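Local coordinates for protein AP endonuclease, family 2 (Brucella melitensis biovar Abortus, PDB 3NGF) that binds manganese and probably isomerises hydroxypyruvate, with a TIM-barrel fold shared with AP endonucleases, at residues 12-25 and 29-43. Residues are numbered along the deposited sequence; the frame is centred on the assembly and turned at random.
Sequences FAANLSTMFNEVPF and FRLAAEAGFGGVEFL
Leu16 meets Glu41, Phe29, Ala32 and Val40 where strands 12-15 and 39-41 pair in parallel in the first beta-alpha-beta unit of the TIM barrel and helix 25-34 covers their outer side. Its backbone N donates to Glu41 O (2.8 Å), extending the pairing made by Glu41 N and Ala14 O. From there the side chain runs into the layer between sheet and helix: CB passes the edge of the Phe42 ring, CG lies against Val40 CB, and the branches part. Leu16 CD1 sits over the centre of the Phe29 ring, 3.6 Å from Phe29 CD1, a CH-pi contact, while Leu16 CD2 touches both Ala32 CB and Val40 CG1 (3.9 Å each). The edge of Phe29 meets the face of Phe25 (planes at 78°), whose own edge meets the face of Phe42. Nearby, Ala14 CB is centred over the Phe37 ring. On the opposite face of the sheet, Asn15 and Glu41 form a polar pair. Asn15 carries its amide away from its own N (chi1 -172°), which brings ND2 to Glu41 OE2 (2.9 Å), the amide nearly perpendicular to the carboxylate, while OD1 accepts from Ser17 N and Thr18 N on opposite faces. His209 and the manganese ligand Gln211 also bind this carboxylate, so Asn15 probably helps position Glu41 as a second-shell residue.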
loop_
_atom_site.group_PDB
_atom_site.type_symbol
_atom_site.label_atom_id
_atom_site.label_comp_id
_atom_site.label_asym_id
_atom_site.label_seq_id
_atom_site.Cartn_x
_atom_site.Cartn_y
_atom_site.Cartn_z
ATOM N N PHE A 12 -13.053 3.932 1.944
ATOM C CA PHE A 12 -12.069 4.247 0.905
ATOM C C PHE A 12 -11.130 5.374 1.329
ATOM O O PHE A 12 -11.528 6.360 1.966
ATOM C CB PHE A 12 -12.747 4.620 -0.420
ATOM C CG PHE A 12 -13.546 3.526 -1.000
ATOM C CD1 PHE A 12 -12.953 2.598 -1.847
ATOM C CD2 PHE A 12 -14.888 3.369 -0.657
ATOM C CE1 PHE A 12 -13.696 1.540 -2.365
ATOM C CE2 PHE A 12 -15.633 2.338 -1.173
ATOM C CZ PHE A 12 -15.032 1.409 -2.050
ATOM N N ALA A 13 -9.861 5.192 0.974
ATOM C CA ALA A 13 -8.810 6.175 1.220
ATOM C C ALA A 13 -8.315 6.702 -0.123
ATOM O O ALA A 13 -7.949 5.910 -1.000
ATOM C CB ALA A 13 -7.652 5.521 1.943
ATOM N N ALA A 14 -8.305 8.020 -0.295
ATOM C CA ALA A 14 -7.740 8.636 -1.491
ATOM C C ALA A 14 -6.220 8.462 -1.467
ATOM O O ALA A 14 -5.591 8.651 -0.419
ATOM C CB ALA A 14 -8.105 10.132 -1.561
ATOM N N ASN A 15 -5.637 8.039 -2.578
ATOM C CA ASN A 15 -4.176 8.039 -2.708
ATOM C C ASN A 15 -3.689 9.404 -3.239
ATOM O O ASN A 15 -3.915 9.757 -4.404
ATOM C CB ASN A 15 -3.686 6.872 -3.583
ATOM C CG ASN A 15 -2.187 6.740 -3.572
ATOM O OD1 ASN A 15 -1.491 7.678 -3.945
ATOM N ND2 ASN A 15 -1.669 5.576 -3.125
ATOM N N LEU A 16 -3.028 10.177 -2.378
ATOM C CA LEU A 16 -2.615 11.544 -2.714
ATOM C C LEU A 16 -1.344 11.613 -3.567
ATOM O O LEU A 16 -0.949 12.703 -3.961
ATOM C CB LEU A 16 -2.455 12.386 -1.440
ATOM C CG LEU A 16 -3.635 12.373 -0.471
ATOM C CD1 LEU A 16 -3.400 13.410 0.648
ATOM C CD2 LEU A 16 -5.019 12.672 -1.157
ATOM N N SER A 17 -0.696 10.475 -3.838
ATOM C CA SER A 17 0.417 10.425 -4.768
ATOM C C SER A 17 -0.134 10.338 -6.195
ATOM O O SER A 17 0.428 10.949 -7.106
ATOM C CB SER A 17 1.352 9.226 -4.480
ATOM O OG SER A 17 1.991 9.359 -3.197
ATOM N N THR A 18 -1.226 9.597 -6.383
ATOM C CA THR A 18 -1.792 9.387 -7.745
ATOM C C THR A 18 -3.037 10.233 -8.061
ATOM O O THR A 18 -3.308 10.524 -9.243
ATOM C CB THR A 18 -2.105 7.902 -8.013
ATOM O OG1 THR A 18 -3.191 7.453 -7.195
ATOM C CG2 THR A 18 -0.837 7.001 -7.818
ATOM N N MET A 19 -3.790 10.607 -7.029
ATOM C CA MET A 19 -5.008 11.429 -7.188
ATOM C C MET A 19 -4.764 12.861 -6.795
ATOM O O MET A 19 -3.845 13.156 -6.032
ATOM C CB MET A 19 -6.177 10.889 -6.361
ATOM C CG MET A 19 -6.588 9.456 -6.692
ATOM S SD MET A 19 -7.833 8.761 -5.623
ATOM C CE MET A 19 -9.212 9.904 -5.904
ATOM N N PHE A 20 -5.635 13.744 -7.293
ATOM C CA PHE A 20 -5.584 15.169 -6.995
ATOM C C PHE A 20 -4.271 15.849 -7.416
ATOM O O PHE A 20 -3.889 16.882 -6.846
ATOM C CB PHE A 20 -5.878 15.404 -5.504
ATOM C CG PHE A 20 -7.227 14.935 -5.089
ATOM C CD1 PHE A 20 -8.354 15.639 -5.447
ATOM C CD2 PHE A 20 -7.375 13.768 -4.358
ATOM C CE1 PHE A 20 -9.602 15.206 -5.075
ATOM C CE2 PHE A 20 -8.605 13.328 -3.974
ATOM C CZ PHE A 20 -9.737 14.054 -4.332
ATOM N N ASN A 21 -3.627 15.326 -8.470
ATOM C CA ASN A 21 -2.351 15.875 -8.940
ATOM C C ASN A 21 -2.523 17.194 -9.697
ATOM O O ASN A 21 -1.548 17.799 -10.167
ATOM C CB ASN A 21 -1.594 14.872 -9.813
ATOM C CG ASN A 21 -0.917 13.777 -9.028
ATOM O OD1 ASN A 21 -1.297 13.421 -7.884
ATOM N ND2 ASN A 21 0.118 13.209 -9.649
ATOM N N GLU A 22 -3.767 17.653 -9.797
ATOM C CA GLU A 22 -4.068 18.979 -10.325
ATOM C C GLU A 22 -3.515 20.071 -9.412
ATOM O O GLU A 22 -3.332 21.213 -9.853
ATOM C CB GLU A 22 -5.579 19.168 -10.493
ATOM C CG GLU A 22 -6.227 18.302 -11.586
ATOM C CD GLU A 22 -6.611 16.850 -11.167
ATOM O OE1 GLU A 22 -6.617 16.483 -9.987
ATOM O OE2 GLU A 22 -6.935 16.057 -12.067
ATOM N N VAL A 23 -3.254 19.724 -8.148
ATOM C CA VAL A 23 -2.682 20.663 -7.181
ATOM C C VAL A 23 -1.431 20.055 -6.537
ATOM O O VAL A 23 -1.250 18.832 -6.579
ATOM C CB VAL A 23 -3.717 21.096 -6.106
ATOM C CG1 VAL A 23 -4.931 21.785 -6.774
ATOM C CG2 VAL A 23 -4.152 19.919 -5.223
ATOM N N PRO A 24 -0.565 20.902 -5.938
ATOM C CA PRO A 24 0.608 20.384 -5.217
ATOM C C PRO A 24 0.196 19.549 -4.001
ATOM O O PRO A 24 -0.921 19.667 -3.503
ATOM C CB PRO A 24 1.360 21.660 -4.781
ATOM C CG PRO A 24 0.771 22.782 -5.563
ATOM C CD PRO A 24 -0.654 22.371 -5.827
ATOM N N PHE A 25 1.110 18.704 -3.547
ATOM C CA PHE A 25 0.842 17.683 -2.545
ATOM C C PHE A 25 0.101 18.186 -1.305
ATOM O O PHE A 25 -0.923 17.623 -0.914
ATOM C CB PHE A 25 2.166 17.041 -2.137
ATOM C CG PHE A 25 2.037 15.966 -1.066
ATOM C CD1 PHE A 25 1.430 14.749 -1.337
ATOM C CD2 PHE A 25 2.562 16.177 0.202
ATOM C CE1 PHE A 25 1.330 13.769 -0.360
ATOM C CE2 PHE A 25 2.466 15.207 1.175
ATOM C CZ PHE A 25 1.835 13.992 0.884
ATOM N N PHE A 29 -4.810 17.235 0.572
ATOM C CA PHE A 29 -5.520 16.809 1.773
ATOM C C PHE A 29 -6.913 17.440 1.852
ATOM O O PHE A 29 -7.920 16.728 2.006
ATOM C CB PHE A 29 -4.706 17.120 3.031
ATOM C CG PHE A 29 -3.412 16.336 3.128
ATOM C CD1 PHE A 29 -3.358 15.156 3.848
ATOM C CD2 PHE A 29 -2.262 16.790 2.501
ATOM C CE1 PHE A 29 -2.178 14.435 3.946
ATOM C CE2 PHE A 29 -1.076 16.084 2.583
ATOM C CZ PHE A 29 -1.040 14.888 3.294
ATOM N N ARG A 30 -6.976 18.760 1.681
ATOM C CA ARG A 30 -8.258 19.477 1.647
ATOM C C ARG A 30 -9.166 18.978 0.512
ATOM O O ARG A 30 -10.375 18.778 0.692
ATOM C CB ARG A 30 -8.022 20.962 1.477
ATOM C CG ARG A 30 -9.332 21.788 1.443
ATOM C CD ARG A 30 -9.088 23.292 1.300
ATOM N NE ARG A 30 -8.376 23.646 0.066
ATOM C CZ ARG A 30 -8.935 23.786 -1.137
ATOM N NH1 ARG A 30 -10.244 23.606 -1.324
ATOM N NH2 ARG A 30 -8.176 24.116 -2.173
ATOM N N LEU A 31 -8.599 18.808 -0.671
ATOM C CA LEU A 31 -9.427 18.338 -1.790
ATOM C C LEU A 31 -10.027 16.929 -1.561
ATOM O O LEU A 31 -11.189 16.678 -1.908
ATOM C CB LEU A 31 -8.663 18.423 -3.097
ATOM C CG LEU A 31 -8.229 19.806 -3.588
ATOM C CD1 LEU A 31 -7.683 19.640 -5.024
ATOM C CD2 LEU A 31 -9.343 20.848 -3.545
ATOM N N ALA A 32 -9.258 16.029 -0.952
ATOM C CA ALA A 32 -9.727 14.695 -0.628
ATOM C C ALA A 32 -10.836 14.760 0.398
ATOM O O ALA A 32 -11.856 14.111 0.238
ATOM C CB ALA A 32 -8.548 13.802 -0.094
ATOM N N ALA A 33 -10.655 15.568 1.437
ATOM C CA ALA A 33 -11.694 15.715 2.465
ATOM C C ALA A 33 -12.989 16.348 1.901
ATOM O O ALA A 33 -14.097 15.893 2.223
ATOM C CB ALA A 33 -11.154 16.527 3.655
ATOM N N GLU A 34 -12.853 17.357 1.036
ATOM C CA GLU A 34 -14.032 18.012 0.416
ATOM C C GLU A 34 -14.761 17.063 -0.545
ATOM O O GLU A 34 -15.969 17.210 -0.751
ATOM C CB GLU A 34 -13.631 19.309 -0.297
ATOM C CG GLU A 34 -13.264 20.459 0.673
ATOM C CD GLU A 34 -12.797 21.724 -0.036
ATOM O OE1 GLU A 34 -12.760 21.721 -1.289
ATOM O OE2 GLU A 34 -12.482 22.725 0.663
ATOM N N ALA A 35 -14.039 16.074 -1.088
ATOM C CA ALA A 35 -14.623 15.067 -1.988
ATOM C C ALA A 35 -15.287 13.961 -1.162
ATOM O O ALA A 35 -15.923 13.097 -1.713
ATOM C CB ALA A 35 -13.539 14.481 -2.946
ATOM N N GLY A 36 -15.138 14.016 0.165
ATOM C CA GLY A 36 -15.789 13.087 1.074
ATOM C C GLY A 36 -14.984 11.872 1.481
ATOM O O GLY A 36 -15.551 10.898 1.985
ATOM N N PHE A 37 -13.666 11.901 1.267
ATOM C CA PHE A 37 -12.803 10.835 1.812
ATOM C C PHE A 37 -12.525 11.122 3.288
ATOM O O PHE A 37 -12.274 12.266 3.659
ATOM C CB PHE A 37 -11.490 10.743 1.038
ATOM C CG PHE A 37 -11.655 10.199 -0.360
ATOM C CD1 PHE A 37 -11.665 8.824 -0.607
ATOM C CD2 PHE A 37 -11.817 11.062 -1.420
ATOM C CE1 PHE A 37 -11.838 8.333 -1.894
ATOM C CE2 PHE A 37 -11.992 10.573 -2.720
ATOM C CZ PHE A 37 -12.002 9.210 -2.948
ATOM N N GLY A 38 -12.576 10.079 4.109
ATOM C CA GLY A 38 -12.210 10.166 5.532
ATOM C C GLY A 38 -10.793 9.687 5.790
ATOM O O GLY A 38 -10.252 9.888 6.887
ATOM N N GLY A 39 -10.192 9.043 4.794
ATOM C CA GLY A 39 -8.833 8.518 4.912
ATOM C C GLY A 39 -8.009 8.814 3.684
ATOM O O GLY A 39 -8.559 8.998 2.582
ATOM N N VAL A 40 -6.686 8.873 3.870
ATOM C CA VAL A 40 -5.764 9.053 2.763
ATOM C C VAL A 40 -4.562 8.103 2.894
ATOM O O VAL A 40 -4.240 7.619 3.987
ATOM C CB VAL A 40 -5.252 10.502 2.634
ATOM C CG1 VAL A 40 -6.405 11.463 2.313
ATOM C CG2 VAL A 40 -4.521 10.940 3.905
ATOM N N GLU A 41 -3.912 7.878 1.768
ATOM C CA GLU A 41 -2.634 7.158 1.700
ATOM C C GLU A 41 -1.750 7.890 0.712
ATOM O O GLU A 41 -2.245 8.679 -0.103
ATOM C CB GLU A 41 -2.837 5.712 1.269
ATOM C CG GLU A 41 -3.404 5.523 -0.147
ATOM C CD GLU A 41 -3.575 4.066 -0.526
ATOM O OE1 GLU A 41 -3.805 3.226 0.375
ATOM O OE2 GLU A 41 -3.484 3.764 -1.750
ATOM N N PHE A 42 -0.455 7.584 0.729
ATOM C CA PHE A 42 0.462 8.080 -0.289
ATOM C C PHE A 42 1.742 7.278 -0.168
ATOM O O PHE A 42 1.861 6.486 0.760
ATOM C CB PHE A 42 0.729 9.612 -0.190
ATOM C CG PHE A 42 0.913 10.111 1.213
ATOM C CD1 PHE A 42 2.069 9.810 1.919
ATOM C CD2 PHE A 42 -0.068 10.858 1.831
ATOM C CE1 PHE A 42 2.242 10.264 3.243
ATOM C CE2 PHE A 42 0.108 11.318 3.139
ATOM C CZ PHE A 42 1.235 11.035 3.831
ATOM N N LEU A 43 2.686 7.428 -1.092
ATOM C CA LEU A 43 3.888 6.601 -1.033
ATOM C C LEU A 43 4.869 7.098 0.022
ATOM O O LEU A 43 5.135 6.401 1.016
ATOM C CB LEU A 43 4.544 6.515 -2.414
ATOM C CG LEU A 43 3.818 5.509 -3.303
ATOM C CD1 LEU A 43 2.528 6.066 -3.790
ATOM C CD2 LEU A 43 4.702 5.036 -4.471
HETATM O O HOH W 1 -13.510 7.574 3.110
#